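Local coordinates for Aureochrome1-like protein (Ochromonas danica, PDB 6I20) that probably senses blue light through a flavin mononucleotide held in a LOV-type PAS domain, as aureochrome photoreceptors of stramenopile algae do, at residues Asn85-Lys88 with Asp89-Phe93; Leu102-Gly105 with Glu106-Val110; Ala65-Lys68 with Val69-Gly72. One frame throughout, in Å; residues are numbered along the deposited sequence. Where two conformers were deposited one is given.

Contact 1 (Asn85-Lys88 with Asp89-Phe93). With FMN (flavin mononucleotide), chain E.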
loop_
_atom_site.group_PDB
_atom_site.type_symbol
_atom_site.label_atom_id
_atom_site.label_comp_id
_atom_site.label_asym_id
_atom_site.label_seq_id
_atom_site.Cartn_x
_atom_site.Cartn_y
_atom_site.Cartn_z
ATOM N N ASN A 85 -0.447 -11.121 1.432
ATOM C CA ASN A 85 0.895 -10.601 1.224
ATOM C C ASN A 85 1.886 -11.453 2.032
ATOM O O ASN A 85 1.527 -12.264 2.877
ATOM C CB ASN A 85 1.006 -9.134 1.663
ATOM C CG ASN A 85 0.561 -8.116 0.638
ATOM O OD1 ASN A 85 0.631 -6.907 0.976
ATOM N ND2 ASN A 85 0.207 -8.487 -0.587
ATOM N N TYR A 86 3.151 -11.259 1.675
ATOM C CA TYR A 86 4.283 -12.055 2.149
ATOM C C TYR A 86 5.324 -11.142 2.803
ATOM O O TYR A 86 5.719 -10.110 2.228
ATOM C CB TYR A 86 4.973 -12.764 0.971
ATOM C CG TYR A 86 4.156 -13.886 0.371
ATOM C CD1 TYR A 86 3.052 -13.622 -0.427
ATOM C CD2 TYR A 86 4.508 -15.216 0.579
ATOM C CE1 TYR A 86 2.302 -14.634 -0.976
ATOM C CE2 TYR A 86 3.772 -16.234 0.003
ATOM C CZ TYR A 86 2.649 -15.928 -0.762
ATOM O OH TYR A 86 1.824 -16.908 -1.336
ATOM N N ARG A 87 5.784 -11.541 3.989
ATOM C CA ARG A 87 6.881 -10.847 4.662
ATOM C C ARG A 87 8.210 -11.301 4.061
ATOM O O ARG A 87 8.283 -12.283 3.308
ATOM C CB ARG A 87 6.869 -11.160 6.153
ATOM C CG ARG A 87 5.573 -10.743 6.836
ATOM C CD ARG A 87 5.739 -10.764 8.347
ATOM N NE ARG A 87 4.512 -10.390 9.059
ATOM C CZ ARG A 87 3.493 -11.214 9.278
ATOM N NH1 ARG A 87 3.540 -12.477 8.840
ATOM N NH2 ARG A 87 2.424 -10.792 9.937
ATOM N N LYS A 88 9.290 -10.622 4.450
ATOM C CA LYS A 88 10.634 -10.953 3.974
ATOM C C LYS A 88 10.941 -12.406 4.299
ATOM O O LYS A 88 11.601 -13.072 3.492
ATOM C CB LYS A 88 11.681 -9.994 4.592
ATOM C CG LYS A 88 13.080 -10.196 4.019
ATOM C CD LYS A 88 14.057 -9.064 4.270
ATOM C CE LYS A 88 14.453 -8.976 5.715
ATOM N NZ LYS A 88 15.500 -7.932 5.922
ATOM N N ASP A 89 10.498 -12.884 5.467
ATOM C CA ASP A 89 10.762 -14.285 5.869
ATOM C C ASP A 89 9.852 -15.328 5.196
ATOM O O ASP A 89 9.987 -16.532 5.483
ATOM C CB ASP A 89 10.771 -14.436 7.404
ATOM C CG ASP A 89 9.405 -14.252 8.059
ATOM O OD1 ASP A 89 8.373 -14.109 7.357
ATOM O OD2 ASP A 89 9.372 -14.277 9.333
ATOM N N GLY A 90 8.938 -14.878 4.313
ATOM C CA GLY A 90 8.048 -15.771 3.586
ATOM C C GLY A 90 6.740 -16.061 4.288
ATOM O O GLY A 90 5.874 -16.684 3.695
ATOM N N SER A 91 6.574 -15.616 5.539
ATOM C CA SER A 91 5.309 -15.788 6.231
ATOM C C SER A 91 4.265 -14.886 5.557
ATOM O O SER A 91 4.610 -13.854 4.980
ATOM C CB SER A 91 5.446 -15.463 7.729
ATOM O OG SER A 91 5.803 -14.117 7.992
ATOM N N THR A 92 3.009 -15.292 5.661
ATOM C CA THR A 92 1.926 -14.574 4.998
ATOM C C THR A 92 1.007 -13.890 5.973
ATOM O O THR A 92 0.914 -14.277 7.139
ATOM C CB THR A 92 1.104 -15.474 4.081
ATOM O OG1 THR A 92 0.540 -16.556 4.817
ATOM C CG2 THR A 92 1.994 -16.052 2.957
ATOM N N PHE A 93 0.326 -12.872 5.465
ATOM C CA PHE A 93 -0.686 -12.162 6.231
ATOM C C PHE A 93 -1.705 -11.617 5.268
ATOM O O PHE A 93 -1.393 -11.337 4.118
ATOM C CB PHE A 93 -0.070 -11.051 7.086
ATOM C CG PHE A 93 0.574 -9.931 6.325
ATOM C CD1 PHE A 93 1.880 -10.050 5.861
ATOM C CD2 PHE A 93 -0.095 -8.735 6.065
ATOM C CE1 PHE A 93 2.510 -9.024 5.166
ATOM C CE2 PHE A 93 0.538 -7.707 5.379
ATOM C CZ PHE A 93 1.831 -7.846 4.927
HETATM N N1 FMN E . 0.433 -4.191 -3.302
HETATM C C2 FMN E . 0.445 -5.084 -2.289
HETATM O O2 FMN E . 0.327 -6.299 -2.573
HETATM N N3 FMN E . 0.596 -4.735 -0.989
HETATM C C4 FMN E . 0.724 -3.429 -0.602
HETATM O O4 FMN E . 0.792 -3.140 0.623
HETATM C C4A FMN E . 0.753 -2.448 -1.633
HETATM N N5 FMN E . 0.902 -1.123 -1.314
HETATM C C5A FMN E . 0.835 -0.221 -2.323
HETATM C C6 FMN E . 0.961 1.156 -2.038
HETATM C C7 FMN E . 0.902 2.101 -3.009
HETATM C C7M FMN E . 1.009 3.601 -2.656
HETATM C C8 FMN E . 0.713 1.723 -4.383
HETATM C C8M FMN E . 0.631 2.755 -5.461
HETATM C C9 FMN E . 0.591 0.390 -4.688
HETATM C C9A FMN E . 0.620 -0.594 -3.710
HETATM N N10 FMN E . 0.556 -1.973 -4.037
HETATM C C10 FMN E . 0.555 -2.875 -3.013
HETATM C "C1'" FMN E . 0.247 -2.415 -5.392
HETATM C "C2'" FMN E . 1.449 -2.658 -6.310
HETATM O "O2'" FMN E . 2.458 -1.682 -6.006
HETATM C "C3'" FMN E . 1.015 -2.497 -7.759
HETATM O "O3'" FMN E . 0.394 -1.221 -7.989
HETATM C "C4'" FMN E . 0.092 -3.580 -8.270
HETATM O "O4'" FMN E . 0.707 -4.851 -7.998
HETATM C "C5'" FMN E . -0.107 -3.451 -9.818
HETATM O "O5'" FMN E . 1.148 -3.051 -10.461
HETATM P P FMN E . 1.330 -3.457 -12.011
HETATM O O1P FMN E . 2.691 -3.025 -12.395
HETATM O O2P FMN E . 1.136 -4.915 -12.085
HETATM O O3P FMN E . 0.217 -2.688 -12.711
HETATM O O HOH W 1 0.640 -13.146 10.217
#
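Asn85 and Phe93 face each other as an antiparallel hydrogen-bonded pair at the root of a beta hairpin in the flavin-binding PAS sheet, with a type I turn from Arg87 to Gly90. Gly90 has phi 90°, a backbone shape that a side chain would strain. Arg87 runs back along the loop, with CG anti to its own carbonyl carbon (chi1 -60°) and the chain extended to NE. Arg87 CB lies 3.5 Å from Asp89 OD1, CG and CD pass Ser91 OG, and the guanidinium rests with one face over Phe93 CD1. At the guanidinium edge Arg87 NH1 donates to Ser91 OG (2.9 Å), while NH2 reaches a water that also bonds Thr92 O; NE has a weak bond to Leu40 O. A long, flat cation suits this place. Asp89 OD1 takes the Ser91 backbone N in an Asx turn, and Ser91 OG donates to the syn lone pair of the same oxygen at 2.6 Å. On one sheet face Thr92 CG2 lies over a face of the Tyr86 ring, 3.6 Å from its centroid (CH-pi). On the other, Asn85 CB lies over one face of the Phe93 ring, toward its rim (CH-pi). The Asn85 amide, its OD1 also bonded by Asn95 ND2, reads the flavin edge: OD1 accepts from FMN N3 at 2.9 Å, almost straight (177°), and ND2 donates to FMN O2 at 3.0 Å.

Contact 2 (Leu102-Gly105 with Glu106-Val110). With EDO (1,2-ethanediol), chain H.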
loop_
_atom_site.group_PDB
_atom_site.type_symbol
_atom_site.label_atom_id
_atom_site.label_comp_id
_atom_site.label_asym_id
_atom_site.label_seq_id
_atom_site.Cartn_x
_atom_site.Cartn_y
_atom_site.Cartn_z
ATOM N N LEU A 102 -2.789 11.434 -3.850
ATOM C CA LEU A 102 -2.447 12.694 -3.180
ATOM C C LEU A 102 -2.267 13.735 -4.262
ATOM O O LEU A 102 -1.402 13.601 -5.129
ATOM C CB LEU A 102 -1.199 12.515 -2.337
ATOM C CG LEU A 102 -1.264 11.467 -1.222
ATOM C CD1 LEU A 102 0.105 11.215 -0.631
ATOM C CD2 LEU A 102 -2.219 11.860 -0.160
ATOM N N ARG A 103 -3.068 14.787 -4.235
ATOM C CA ARG A 103 -3.180 15.736 -5.309
ATOM C C ARG A 103 -2.634 17.097 -4.948
ATOM O O ARG A 103 -2.637 17.500 -3.751
ATOM C CB ARG A 103 -4.641 15.906 -5.740
ATOM C CG ARG A 103 -5.277 14.660 -6.265
ATOM C CD ARG A 103 -6.734 14.846 -6.622
ATOM N NE ARG A 103 -7.276 13.551 -7.005
ATOM C CZ ARG A 103 -7.243 13.025 -8.230
ATOM N NH1 ARG A 103 -6.768 13.689 -9.272
ATOM N NH2 ARG A 103 -7.727 11.795 -8.429
ATOM N N ASP A 104 -2.203 17.824 -5.962
ATOM C CA ASP A 104 -1.838 19.242 -5.814
ATOM C C ASP A 104 -3.087 20.153 -5.935
ATOM O O ASP A 104 -4.214 19.696 -6.134
ATOM C CB ASP A 104 -0.693 19.602 -6.755
ATOM C CG ASP A 104 -1.101 19.687 -8.214
ATOM O OD1 ASP A 104 -2.284 19.729 -8.579
ATOM O OD2 ASP A 104 -0.144 19.755 -9.057
ATOM N N GLY A 105 -2.863 21.459 -5.841
ATOM C CA GLY A 105 -3.934 22.426 -5.883
ATOM C C GLY A 105 -4.643 22.609 -7.225
ATOM O O GLY A 105 -5.606 23.346 -7.328
ATOM N N GLU A 106 -4.086 21.967 -8.279
ATOM C CA GLU A 106 -4.713 21.951 -9.585
ATOM C C GLU A 106 -5.325 20.584 -9.904
ATOM O O GLU A 106 -5.854 20.389 -10.994
ATOM C CB GLU A 106 -3.675 22.352 -10.661
ATOM C CG GLU A 106 -3.157 23.783 -10.462
ATOM C CD GLU A 106 -4.102 24.925 -10.849
ATOM O OE1 GLU A 106 -5.241 24.713 -11.265
ATOM O OE2 GLU A 106 -3.679 26.116 -10.773
ATOM N N GLY A 107 -5.290 19.666 -8.943
ATOM C CA GLY A 107 -5.896 18.377 -9.111
ATOM C C GLY A 107 -5.005 17.286 -9.634
ATOM O O GLY A 107 -5.438 16.160 -9.756
ATOM N N ASN A 108 -3.743 17.598 -9.920
ATOM C CA ASN A 108 -2.849 16.583 -10.485
ATOM C C ASN A 108 -2.512 15.593 -9.414
ATOM O O ASN A 108 -2.246 15.959 -8.264
ATOM C CB ASN A 108 -1.557 17.236 -10.968
ATOM C CG ASN A 108 -1.794 18.256 -12.035
ATOM O OD1 ASN A 108 -2.331 17.939 -13.117
ATOM N ND2 ASN A 108 -1.419 19.517 -11.762
ATOM N N VAL A 109 -2.409 14.311 -9.775
ATOM C CA VAL A 109 -1.860 13.308 -8.874
ATOM C C VAL A 109 -0.355 13.551 -8.769
ATOM O O VAL A 109 0.379 13.501 -9.777
ATOM C CB VAL A 109 -2.168 11.876 -9.354
ATOM C CG1 VAL A 109 -1.506 10.865 -8.454
ATOM C CG2 VAL A 109 -3.673 11.697 -9.440
ATOM N N VAL A 110 0.138 13.745 -7.555
ATOM C CA VAL A 110 1.557 13.942 -7.309
ATOM C C VAL A 110 2.145 12.681 -6.704
ATOM O O VAL A 110 3.279 12.281 -7.034
ATOM C CB VAL A 110 1.818 15.173 -6.401
ATOM C CG1 VAL A 110 3.302 15.381 -6.166
ATOM C CG2 VAL A 110 1.285 16.423 -7.072
HETATM C C1 EDO H . -6.154 26.860 -5.786
HETATM O O1 EDO H . -5.257 25.981 -5.082
HETATM C C2 EDO H . -7.159 26.029 -6.582
HETATM O O2 EDO H . -7.268 24.723 -5.991
#
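Arg103 and Val109 form a non-hydrogen-bonded antiparallel pair at the end of the beta hairpin joining strands 92-103 and 109-119 of the PAS sheet, whose chain reverses through a type I turn from Asp104 to Gly107. The tight part is knit around the Asp104 carboxylate. Placed between its backbone N and carbonyl carbon (chi1 73°), CG carries the carboxylate in over the turn, where Asp104 OD1 is gripped by two backbone amides, Glu106 N and Asn108 N at 2.9 Å each, arriving from opposite faces of the carboxylate plane. The other oxygen, Asp104 OD2, offers its syn lone pair to Asn108 ND2 at 3.0 Å; OD2 lies in the plane of the Asn108 amide, although amide and carboxylate are turned 78° apart. An aspartate is apt here: short enough to stay within the turn, with two oxygens for several N-H groups. Backbone bonds from Gly107 N to Asp104 O and from Asp104 N to Asn108 O close the ring, and Asp104 CB also rests against Val110 CG2 at 3.8 Å. Gly107 has a positive phi (93°), a conformation in which a side chain would press on the preceding carbonyl. Leu102 is buried, packing on Leu113 and Tyr5.

The solvent side is looser. Glu106, bent at chi2, leads its carboxylate away from the turn, and Gly105 O is met by a 1,2-ethanediol probably left from crystallisation. Exposed Arg103 lies across Val109, whose CG2 sits over one face of the Arg103 guanidinium, while at the edge of that group Arg103 NH1 donates in plane to Gly107 O at 2.8 Å.

Contact 3 (Ala65-Lys68 with Val69-Gly72). With FMN (flavin mononucleotide), chain E.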
loop_
_atom_site.group_PDB
_atom_site.type_symbol
_atom_site.label_atom_id
_atom_site.label_comp_id
_atom_site.label_asym_id
_atom_site.label_seq_id
_atom_site.Cartn_x
_atom_site.Cartn_y
_atom_site.Cartn_z
ATOM N N ALA A 65 -7.322 -9.475 -7.184
ATOM C CA ALA A 65 -7.204 -8.360 -6.228
ATOM C C ALA A 65 -6.200 -7.376 -6.762
ATOM O O ALA A 65 -6.356 -6.153 -6.669
ATOM C CB ALA A 65 -6.781 -8.846 -4.874
ATOM N N VAL A 66 -5.083 -7.897 -7.296
ATOM C CA VAL A 66 -4.070 -7.017 -7.863
ATOM C C VAL A 66 -4.647 -6.204 -9.036
ATOM O O VAL A 66 -4.361 -5.006 -9.184
ATOM C CB VAL A 66 -2.821 -7.868 -8.294
ATOM C CG1 VAL A 66 -1.773 -7.012 -8.975
ATOM C CG2 VAL A 66 -2.239 -8.529 -7.060
ATOM N N GLU A 67 -5.494 -6.829 -9.833
ATOM C CA GLU A 67 -6.158 -6.145 -10.938
ATOM C C GLU A 67 -7.072 -5.023 -10.449
ATOM O O GLU A 67 -7.121 -3.954 -11.046
ATOM C CB GLU A 67 -6.929 -7.132 -11.793
ATOM C CG GLU A 67 -7.680 -6.532 -12.958
ATOM C CD GLU A 67 -6.852 -5.799 -14.013
ATOM O OE1 GLU A 67 -5.646 -6.054 -14.169
ATOM O OE2 GLU A 67 -7.432 -4.946 -14.731
ATOM N N LYS A 68 -7.768 -5.258 -9.348
ATOM C CA LYS A 68 -8.585 -4.145 -8.754
ATOM C C LYS A 68 -7.730 -2.939 -8.356
ATOM O O LYS A 68 -8.109 -1.761 -8.569
ATOM C CB LYS A 68 -9.349 -4.677 -7.543
ATOM C CG LYS A 68 -10.462 -5.592 -7.899
ATOM C CD LYS A 68 -11.419 -5.819 -6.747
ATOM C CE LYS A 68 -12.311 -6.983 -7.102
ATOM N NZ LYS A 68 -13.425 -7.180 -6.152
ATOM N N VAL A 69 -6.564 -3.208 -7.779
ATOM C CA VAL A 69 -5.651 -2.135 -7.443
ATOM C C VAL A 69 -5.209 -1.405 -8.722
ATOM O O VAL A 69 -5.197 -0.164 -8.805
ATOM C CB VAL A 69 -4.444 -2.630 -6.632
ATOM C CG1 VAL A 69 -3.411 -1.540 -6.522
ATOM C CG2 VAL A 69 -4.856 -3.173 -5.267
ATOM N N ARG A 70 -4.811 -2.195 -9.717
ATOM C CA ARG A 70 -4.345 -1.634 -10.963
ATOM C C ARG A 70 -5.367 -0.707 -11.586
ATOM O O ARG A 70 -5.030 0.379 -12.039
ATOM C CB ARG A 70 -3.999 -2.795 -11.908
ATOM C CG ARG A 70 -3.266 -2.462 -13.178
ATOM C CD ARG A 70 -3.007 -3.757 -13.942
ATOM N NE ARG A 70 -1.989 -4.600 -13.282
ATOM C CZ ARG A 70 -2.088 -5.878 -12.863
ATOM N NH1 ARG A 70 -1.017 -6.428 -12.280
ATOM N NH2 ARG A 70 -3.196 -6.613 -12.984
ATOM N N LYS A 71 -6.608 -1.163 -11.642
ATOM C CA LYS A 71 -7.713 -0.395 -12.225
ATOM C C LYS A 71 -7.978 0.903 -11.451
ATOM O O LYS A 71 -8.258 1.933 -12.076
ATOM C CB LYS A 71 -8.982 -1.239 -12.330
ATOM C CG LYS A 71 -8.936 -2.328 -13.401
ATOM C CD LYS A 71 -10.286 -3.052 -13.593
ATOM C CE LYS A 71 -10.220 -4.335 -14.451
ATOM N NZ LYS A 71 -11.501 -5.045 -14.713
ATOM N N GLY A 72 -7.885 0.867 -10.127
ATOM C CA GLY A 72 -8.052 2.087 -9.311
ATOM C C GLY A 72 -7.018 3.121 -9.679
ATOM O O GLY A 72 -7.316 4.303 -9.827
HETATM N N1 FMN E . 0.433 -4.191 -3.302
HETATM C C2 FMN E . 0.445 -5.084 -2.289
HETATM O O2 FMN E . 0.327 -6.299 -2.573
HETATM N N3 FMN E . 0.596 -4.735 -0.989
HETATM C C4 FMN E . 0.724 -3.429 -0.602
HETATM O O4 FMN E . 0.792 -3.140 0.623
HETATM C C4A FMN E . 0.753 -2.448 -1.633
HETATM N N5 FMN E . 0.902 -1.123 -1.314
HETATM C C5A FMN E . 0.835 -0.221 -2.323
HETATM C C6 FMN E . 0.961 1.156 -2.038
HETATM C C7 FMN E . 0.902 2.101 -3.009
HETATM C C7M FMN E . 1.009 3.601 -2.656
HETATM C C8 FMN E . 0.713 1.723 -4.383
HETATM C C8M FMN E . 0.631 2.755 -5.461
HETATM C C9 FMN E . 0.591 0.390 -4.688
HETATM C C9A FMN E . 0.620 -0.594 -3.710
HETATM N N10 FMN E . 0.556 -1.973 -4.037
HETATM C C10 FMN E . 0.555 -2.875 -3.013
HETATM C "C1'" FMN E . 0.247 -2.415 -5.392
HETATM C "C2'" FMN E . 1.449 -2.658 -6.310
HETATM O "O2'" FMN E . 2.458 -1.682 -6.006
HETATM C "C3'" FMN E . 1.015 -2.497 -7.759
HETATM O "O3'" FMN E . 0.394 -1.221 -7.989
HETATM C "C4'" FMN E . 0.092 -3.580 -8.270
HETATM O "O4'" FMN E . 0.707 -4.851 -7.998
HETATM C "C5'" FMN E . -0.107 -3.451 -9.818
HETATM O "O5'" FMN E . 1.148 -3.051 -10.461
HETATM P P FMN E . 1.330 -3.457 -12.011
HETATM O O1P FMN E . 2.691 -3.025 -12.395
HETATM O O2P FMN E . 1.136 -4.915 -12.085
HETATM O O3P FMN E . 0.217 -2.688 -12.711
#
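Residues Ala65-Lys68 and Val69-Gly72 are consecutive turns of one alpha helix, tied by i to i+4 backbone bonds: Val69 N to Ala65 O, Arg70 N to Val66 O at 2.9 Å, Lys71 N to Glu67 O, and Gly72 N to Lys68 O. Val66 and Val69 are buried beside the flavin chain, with Val66 CG1 3.4 Å from FMN O4' and Val69 CG1 near FMN C1'; Val66 also packs on Leu83 and Val69 on Val81 of strand 79-86, where branched aliphatic groups suit the helix-strand interface. Arg70 leaves with CG anti to its backbone N (chi1 -169°), then bends at chi3 so that the guanidinium turns its edge to the phosphate. Arg70 NH1 donates to FMN O2P at 2.6 Å in a nearly straight bond (174°), and Arg70 NE reaches FMN O3P at 3.0 Å. In the plane of the same guanidinium, Arg70 NH2 meets the anti side of Glu67 OE1 at 2.8 Å, a salt bridge one helical turn back that fixes the guanidinium's rotation. With an alanine in its place, the phosphate is likely to lose one positive charge and the bonds from NE and NH1, and Glu67 its ion-pair mate. Val66 CG1 lies 3.4 Å from Arg70 NH1, bracing the group beside the ligand. Here Glu67 positions the arginine, whose hold on the flavin phosphate is as in LOV-type PAS domains.

How the contacts relate
Along the chain contact 3 comes first, in helix 63-75; contact 1 follows at the hairpin of strands 79-86 and 92-103, and contact 2 closes the series at the hairpin of strands 92-103 and 109-119. Contacts 1 and 2 lie at far ends of the shared strand 92-103, their centres about 33 Å apart on opposite sides of the chain's centre, in one antiparallel five-stranded sheet. Contact 3 is about 20 Å from contact 1 and 21 Å from contact 2, centre to centre. Contacts 1 and 3 both touch the flavin, one at its ring edge and the other at its phosphate, so hairpin and helix hold different ends of the cofactor, whereas contact 2 is a surface turn away from it.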